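Local coordinates for protein glycosyl transferase (Staphylococcus aureus, PDB 5U02) that belongs to the TarS-type glycosyl transferases, here represented by a helical linker domain followed by two beta-rich C-terminal domains of immunoglobulin-like (E-set) character, at residues A[279-284]-A[293-298]; A[147-152]-A[349-354]. All blocks are in the same frame, centred on the assembly; numbering follows the deposited sequence.

In the fold
Contact 1 and contact 2 sit about 17 Å apart between centres, on the same side of the chain's centre, and both reach the last antiparallel sheet, at opposite edges of it within this chain: the hairpin 280-285 and 289-294 for contact 1, strand 352-354 for contact 2. Contact 1 is local, closing a surface hairpin within the second C-terminal domain by backbone hydrogen bonds, with waters linking its polar side chains. Contact 2 is long-range and partly buried: it brings the loop 147-149 of the first C-terminal domain against residues 350-353 of the second. No backbone pairing joins these segments, so side chains do the work: an amide-to-phenol hydrogen bond, stacked imidazoles and a bent methionine.

Contact 1: residues A[279-284]-A[293-298]; sequences SISMKL and TGLDRG
Thr293 and Ser281 face each other as an antiparallel hydrogen-bonded pair, their backbones joined by two bonds of 3.0 Å each: Ser281 N to Thr293 O and Thr293 N to Ser281 O. Both side chains lie on the same face of the sheet, where Ser281 OG meets Thr293 CB at 3.4 Å. The chi1 of Ser281 (72°) places OG between its own backbone N and carbonyl carbon, beside the threonine. The two hydroxyls do not bond directly but share water 3, which lies 2.8 Å from Ser281 OG and 2.5 Å from Thr293 OG1. Small polar residues suit this partly exposed face, and beta-branched threonine readily adopts the extended backbone.

At the next position Ile280 pairs with Gly294 without conventional hydrogen bonds, though Ile280 CA makes a CA-H...O contact with Thr293 O (3.3 Å). Beyond it Leu295, already in the loop, gives its N-H to Ser279 O at 2.9 Å, almost straight (176°). That oxygen also accepts from water 2, which in turn takes the N-H of Asp296. The leucine's CG lies close over Ser279 O, while its CD2 reaches along to Ser281 CB and OG, so an exposed hydrophobic side chain covers the end of the pairing. Water 1 links Ser279 OG to Arg297 NE, and the guanidinium continues into a salt bridge with Glu242.

Strand 280-285 follows directly on the short helix 276-279 and forms an edge of the seven-stranded sheet within this chain; its hairpin partner 289-294 is flanked on its other side by strand 326-331.

Contact 2: residues A[147-152]-A[349-354]; sequences DNHKIV and AHMTYS
Tyr353 OH accepts the side-chain N-H of Asn148, with ND2 only 2.6 Å from OH and the bond nearly straight (165°). The oxygen lies close to the amide plane, and ND2 comes in at the edge of the phenol ring. Water 4 also reaches the ring edge: it donates to Asn148 O and lends its oxygen to the hydroxyl, which is 2.8 Å from it. The buried phenol is therefore tied to both the side chain and the backbone of one asparagine. With chi1 at 66°, the asparagine's amide projects across to the tyrosine. Asn148 OD1 also accepts from Glu302 N, and its ND2 is also bonded to Thr348 OG1, so an asparagine, with donor and acceptor on one flat group, suits the spot.

Met351 bends at chi2 and chi3 alongside this amide, its CG 3.5 Å from Asn148 ND2, while SD lies at the edge of the His149 ring. His149 carries its imidazole out over that of His350 in an offset stack, centroids 3.9 Å apart and planes at 18°, with His350 ND1 over the centre of the His149 ring. Beside the stack, His149 CD2 is pressed close against the methylene carbon CB of His350, at 3.2 Å. Two flat imidazoles can lie face to face and let the two loops approach closely here.

Within the loop itself, Asp147 OD1 accepts the backbone N-H groups of both His149 (2.7 Å) and Lys150. The first of these bonds closes an Asx turn and the two together an Asx motif, within the connection between strands 138-146 and 150-159. The whole is an interface between consecutive E-set domains, met here through loop side chains.

Contact 1: residues A[279-284]-A[293-298]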
loop_
_atom_site.group_PDB
_atom_site.type_symbol
_atom_site.label_atom_id
_atom_site.label_comp_id
_atom_site.label_asym_id
_atom_site.label_seq_id
_atom_site.Cartn_x
_atom_site.Cartn_y
_atom_site.Cartn_z
ATOM N N SER A 279 -30.259 -16.762 17.359
ATOM C CA SER A 279 -28.872 -17.208 17.372
ATOM C C SER A 279 -28.128 -16.863 18.647
ATOM O O SER A 279 -27.211 -17.592 19.025
ATOM C CB SER A 279 -28.109 -16.602 16.188
ATOM O OG SER A 279 -28.697 -16.974 14.960
ATOM N N ILE A 280 -28.489 -15.768 19.306
ATOM C CA ILE A 280 -27.753 -15.259 20.456
ATOM C C ILE A 280 -28.759 -14.838 21.512
ATOM O O ILE A 280 -29.692 -14.083 21.221
ATOM C CB ILE A 280 -26.839 -14.079 20.070
ATOM C CG1 ILE A 280 -25.767 -14.541 19.074
ATOM C CG2 ILE A 280 -26.200 -13.462 21.304
ATOM C CD1 ILE A 280 -24.892 -13.435 18.557
ATOM N N SER A 281 -28.588 -15.343 22.728
ATOM C CA SER A 281 -29.421 -14.946 23.848
ATOM C C SER A 281 -28.697 -13.879 24.654
ATOM O O SER A 281 -27.464 -13.848 24.709
ATOM C CB SER A 281 -29.755 -16.138 24.745
ATOM O OG SER A 281 -28.617 -16.543 25.484
ATOM N N MET A 282 -29.478 -12.998 25.269
ATOM C CA MET A 282 -28.956 -11.934 26.115
ATOM C C MET A 282 -29.655 -12.033 27.459
ATOM O O MET A 282 -30.887 -11.962 27.523
ATOM C CB MET A 282 -29.176 -10.560 25.476
ATOM C CG MET A 282 -28.667 -9.391 26.299
ATOM S SD MET A 282 -28.712 -7.825 25.390
ATOM C CE MET A 282 -30.437 -7.743 24.920
ATOM N N LYS A 283 -28.880 -12.227 28.524
ATOM C CA LYS A 283 -29.444 -12.407 29.851
ATOM C C LYS A 283 -28.652 -11.598 30.867
ATOM O O LYS A 283 -27.501 -11.215 30.635
ATOM C CB LYS A 283 -29.462 -13.882 30.273
ATOM C CG LYS A 283 -30.271 -14.792 29.361
ATOM C CD LYS A 283 -30.258 -16.220 29.891
ATOM C CE LYS A 283 -30.174 -17.235 28.764
ATOM N NZ LYS A 283 -29.536 -18.514 29.208
ATOM N N LEU A 284 -29.290 -11.356 32.008
ATOM C CA LEU A 284 -28.696 -10.627 33.118
ATOM C C LEU A 284 -28.158 -11.620 34.138
ATOM O O LEU A 284 -28.871 -12.537 34.556
ATOM C CB LEU A 284 -29.728 -9.704 33.768
ATOM C CG LEU A 284 -29.221 -8.696 34.801
ATOM C CD1 LEU A 284 -28.181 -7.785 34.172
ATOM C CD2 LEU A 284 -30.378 -7.884 35.379
ATOM N N THR A 293 -24.849 -15.373 24.783
ATOM C CA THR A 293 -24.588 -16.793 24.573
ATOM C C THR A 293 -24.912 -17.167 23.133
ATOM O O THR A 293 -26.044 -16.973 22.675
ATOM C CB THR A 293 -25.399 -17.653 25.543
ATOM O OG1 THR A 293 -25.179 -17.191 26.882
ATOM C CG2 THR A 293 -24.970 -19.107 25.449
ATOM N N GLY A 294 -23.917 -17.687 22.418
ATOM C CA GLY A 294 -24.162 -18.269 21.111
ATOM C C GLY A 294 -24.882 -19.595 21.272
ATOM O O GLY A 294 -24.360 -20.517 21.924
ATOM N N LEU A 295 -26.081 -19.714 20.699
ATOM C CA LEU A 295 -26.888 -20.910 20.936
ATOM C C LEU A 295 -26.434 -22.081 20.070
ATOM O O LEU A 295 -26.332 -23.213 20.554
ATOM C CB LEU A 295 -28.364 -20.604 20.688
ATOM C CG LEU A 295 -28.916 -19.396 21.443
ATOM C CD1 LEU A 295 -30.399 -19.227 21.156
ATOM C CD2 LEU A 295 -28.653 -19.526 22.945
ATOM N N ASP A 296 -26.169 -21.829 18.783
ATOM C CA ASP A 296 -25.787 -22.879 17.847
ATOM C C ASP A 296 -24.302 -22.896 17.538
ATOM O O ASP A 296 -23.791 -23.925 17.081
ATOM C CB ASP A 296 -26.562 -22.728 16.532
ATOM C CG ASP A 296 -28.078 -22.926 16.712
ATOM O OD1 ASP A 296 -28.486 -23.524 17.727
ATOM O OD2 ASP A 296 -28.841 -22.494 15.832
ATOM N N ARG A 297 -23.615 -21.783 17.764
ATOM C CA ARG A 297 -22.205 -21.652 17.444
ATOM C C ARG A 297 -21.657 -20.512 18.287
ATOM O O ARG A 297 -22.409 -19.677 18.795
ATOM C CB ARG A 297 -21.995 -21.388 15.949
ATOM C CG ARG A 297 -22.520 -20.028 15.498
ATOM C CD ARG A 297 -22.502 -19.867 13.983
ATOM N NE ARG A 297 -23.690 -20.419 13.338
ATOM C CZ ARG A 297 -23.675 -21.421 12.466
ATOM N NH1 ARG A 297 -22.532 -21.996 12.121
ATOM N NH2 ARG A 297 -24.810 -21.845 11.936
ATOM N N GLY A 298 -20.341 -20.491 18.451
ATOM C CA GLY A 298 -19.725 -19.402 19.172
ATOM C C GLY A 298 -19.660 -18.139 18.334
ATOM O O GLY A 298 -19.536 -18.181 17.110
HETATM O O HOH W 1 -26.066 -18.662 14.355
HETATM O O HOH W 2 -26.223 -19.445 17.440
HETATM O O HOH W 3 -26.825 -15.363 27.358
#

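Contact 2: residues A[147-152]-A[349-354]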
loop_
_atom_site.group_PDB
_atom_site.type_symbol
_atom_site.label_atom_id
_atom_site.label_comp_id
_atom_site.label_asym_id
_atom_site.label_seq_id
_atom_site.Cartn_x
_atom_site.Cartn_y
_atom_site.Cartn_z
ATOM N N ASP A 147 -12.785 -11.193 15.156
ATOM C CA ASP A 147 -13.879 -10.820 16.041
ATOM C C ASP A 147 -14.885 -10.034 15.204
ATOM O O ASP A 147 -14.797 -10.008 13.974
ATOM C CB ASP A 147 -13.353 -10.042 17.256
ATOM C CG ASP A 147 -12.454 -8.878 16.867
ATOM O OD1 ASP A 147 -12.815 -8.117 15.942
ATOM O OD2 ASP A 147 -11.376 -8.724 17.486
ATOM N N ASN A 148 -15.838 -9.379 15.870
ATOM C CA ASN A 148 -16.852 -8.601 15.160
ATOM C C ASN A 148 -16.304 -7.304 14.571
ATOM O O ASN A 148 -17.068 -6.539 13.969
ATOM C CB ASN A 148 -18.022 -8.277 16.090
ATOM C CG ASN A 148 -17.630 -7.349 17.217
ATOM O OD1 ASN A 148 -16.712 -7.637 17.981
ATOM N ND2 ASN A 148 -18.310 -6.208 17.311
ATOM N N HIS A 149 -15.010 -7.041 14.720
ATOM C CA HIS A 149 -14.396 -5.794 14.285
ATOM C C HIS A 149 -13.374 -5.977 13.173
ATOM O O HIS A 149 -13.334 -5.163 12.243
ATOM C CB HIS A 149 -13.770 -5.088 15.500
ATOM C CG HIS A 149 -12.848 -3.959 15.156
ATOM N ND1 HIS A 149 -11.481 -4.017 15.342
ATOM C CD2 HIS A 149 -13.103 -2.747 14.602
ATOM C CE1 HIS A 149 -10.942 -2.879 14.943
ATOM N NE2 HIS A 149 -11.901 -2.094 14.485
ATOM N N LYS A 150 -12.585 -7.048 13.204
ATOM C CA LYS A 150 -11.609 -7.273 12.147
ATOM C C LYS A 150 -11.185 -8.733 12.120
ATOM O O LYS A 150 -11.386 -9.484 13.079
ATOM C CB LYS A 150 -10.375 -6.383 12.322
ATOM C CG LYS A 150 -9.597 -6.668 13.593
ATOM C CD LYS A 150 -8.311 -5.854 13.658
ATOM C CE LYS A 150 -7.553 -6.148 14.943
ATOM N NZ LYS A 150 -6.280 -5.388 15.016
ATOM N N ILE A 151 -10.582 -9.115 10.998
ATOM C CA ILE A 151 -9.894 -10.389 10.841
ATOM C C ILE A 151 -8.406 -10.098 10.725
ATOM O O ILE A 151 -7.999 -9.216 9.958
ATOM C CB ILE A 151 -10.396 -11.149 9.601
ATOM C CG1 ILE A 151 -11.892 -11.447 9.711
ATOM C CG2 ILE A 151 -9.588 -12.426 9.382
ATOM C CD1 ILE A 151 -12.521 -11.842 8.379
ATOM N N VAL A 152 -7.596 -10.829 11.482
ATOM C CA VAL A 152 -6.142 -10.734 11.405
ATOM C C VAL A 152 -5.617 -12.098 10.986
ATOM O O VAL A 152 -5.798 -13.088 11.710
ATOM C CB VAL A 152 -5.521 -10.293 12.738
ATOM C CG1 VAL A 152 -4.005 -10.129 12.601
ATOM C CG2 VAL A 152 -6.168 -9.007 13.218
ATOM N N ALA A 349 -16.343 -1.889 21.151
ATOM C CA ALA A 349 -15.384 -0.789 21.078
ATOM C C ALA A 349 -15.453 -0.044 19.747
ATOM O O ALA A 349 -15.233 1.172 19.708
ATOM C CB ALA A 349 -13.968 -1.310 21.321
ATOM N N HIS A 350 -15.762 -0.738 18.652
ATOM C CA HIS A 350 -15.788 -0.100 17.341
ATOM C C HIS A 350 -17.087 -0.289 16.566
ATOM O O HIS A 350 -17.215 0.288 15.481
ATOM C CB HIS A 350 -14.639 -0.618 16.463
ATOM C CG HIS A 350 -13.274 -0.350 17.019
ATOM N ND1 HIS A 350 -12.626 -1.232 17.856
ATOM C CD2 HIS A 350 -12.423 0.688 16.835
ATOM C CE1 HIS A 350 -11.442 -0.742 18.178
ATOM N NE2 HIS A 350 -11.294 0.422 17.571
ATOM N N MET A 351 -18.037 -1.078 17.063
ATOM C CA MET A 351 -19.242 -1.393 16.312
ATOM C C MET A 351 -20.479 -1.133 17.164
ATOM O O MET A 351 -20.430 -1.145 18.396
ATOM C CB MET A 351 -19.230 -2.850 15.827
ATOM C CG MET A 351 -17.873 -3.333 15.317
ATOM S SD MET A 351 -17.290 -2.476 13.835
ATOM C CE MET A 351 -18.466 -3.049 12.611
ATOM N N THR A 352 -21.597 -0.890 16.487
ATOM C CA THR A 352 -22.876 -0.680 17.146
ATOM C C THR A 352 -23.904 -1.635 16.561
ATOM O O THR A 352 -23.890 -1.928 15.361
ATOM C CB THR A 352 -23.354 0.775 17.005
ATOM O OG1 THR A 352 -24.623 0.933 17.655
ATOM C CG2 THR A 352 -23.483 1.165 15.536
ATOM N N TYR A 353 -24.783 -2.139 17.418
ATOM C CA TYR A 353 -25.811 -3.090 17.015
ATOM C C TYR A 353 -27.134 -2.593 17.572
ATOM O O TYR A 353 -27.353 -2.624 18.788
ATOM C CB TYR A 353 -25.482 -4.502 17.507
ATOM C CG TYR A 353 -24.120 -4.950 17.036
ATOM C CD1 TYR A 353 -23.944 -5.475 15.760
ATOM C CD2 TYR A 353 -23.003 -4.806 17.846
ATOM C CE1 TYR A 353 -22.694 -5.861 15.312
ATOM C CE2 TYR A 353 -21.750 -5.192 17.409
ATOM C CZ TYR A 353 -21.601 -5.719 16.141
ATOM O OH TYR A 353 -20.355 -6.103 15.703
ATOM N N SER A 354 -27.996 -2.107 16.688
ATOM C CA SER A 354 -29.327 -1.691 17.090
ATOM C C SER A 354 -30.191 -2.923 17.313
ATOM O O SER A 354 -30.326 -3.766 16.422
ATOM C CB SER A 354 -29.951 -0.790 16.026
ATOM O OG SER A 354 -31.275 -0.433 16.383
HETATM O O HOH W 4 -19.545 -6.566 13.044
#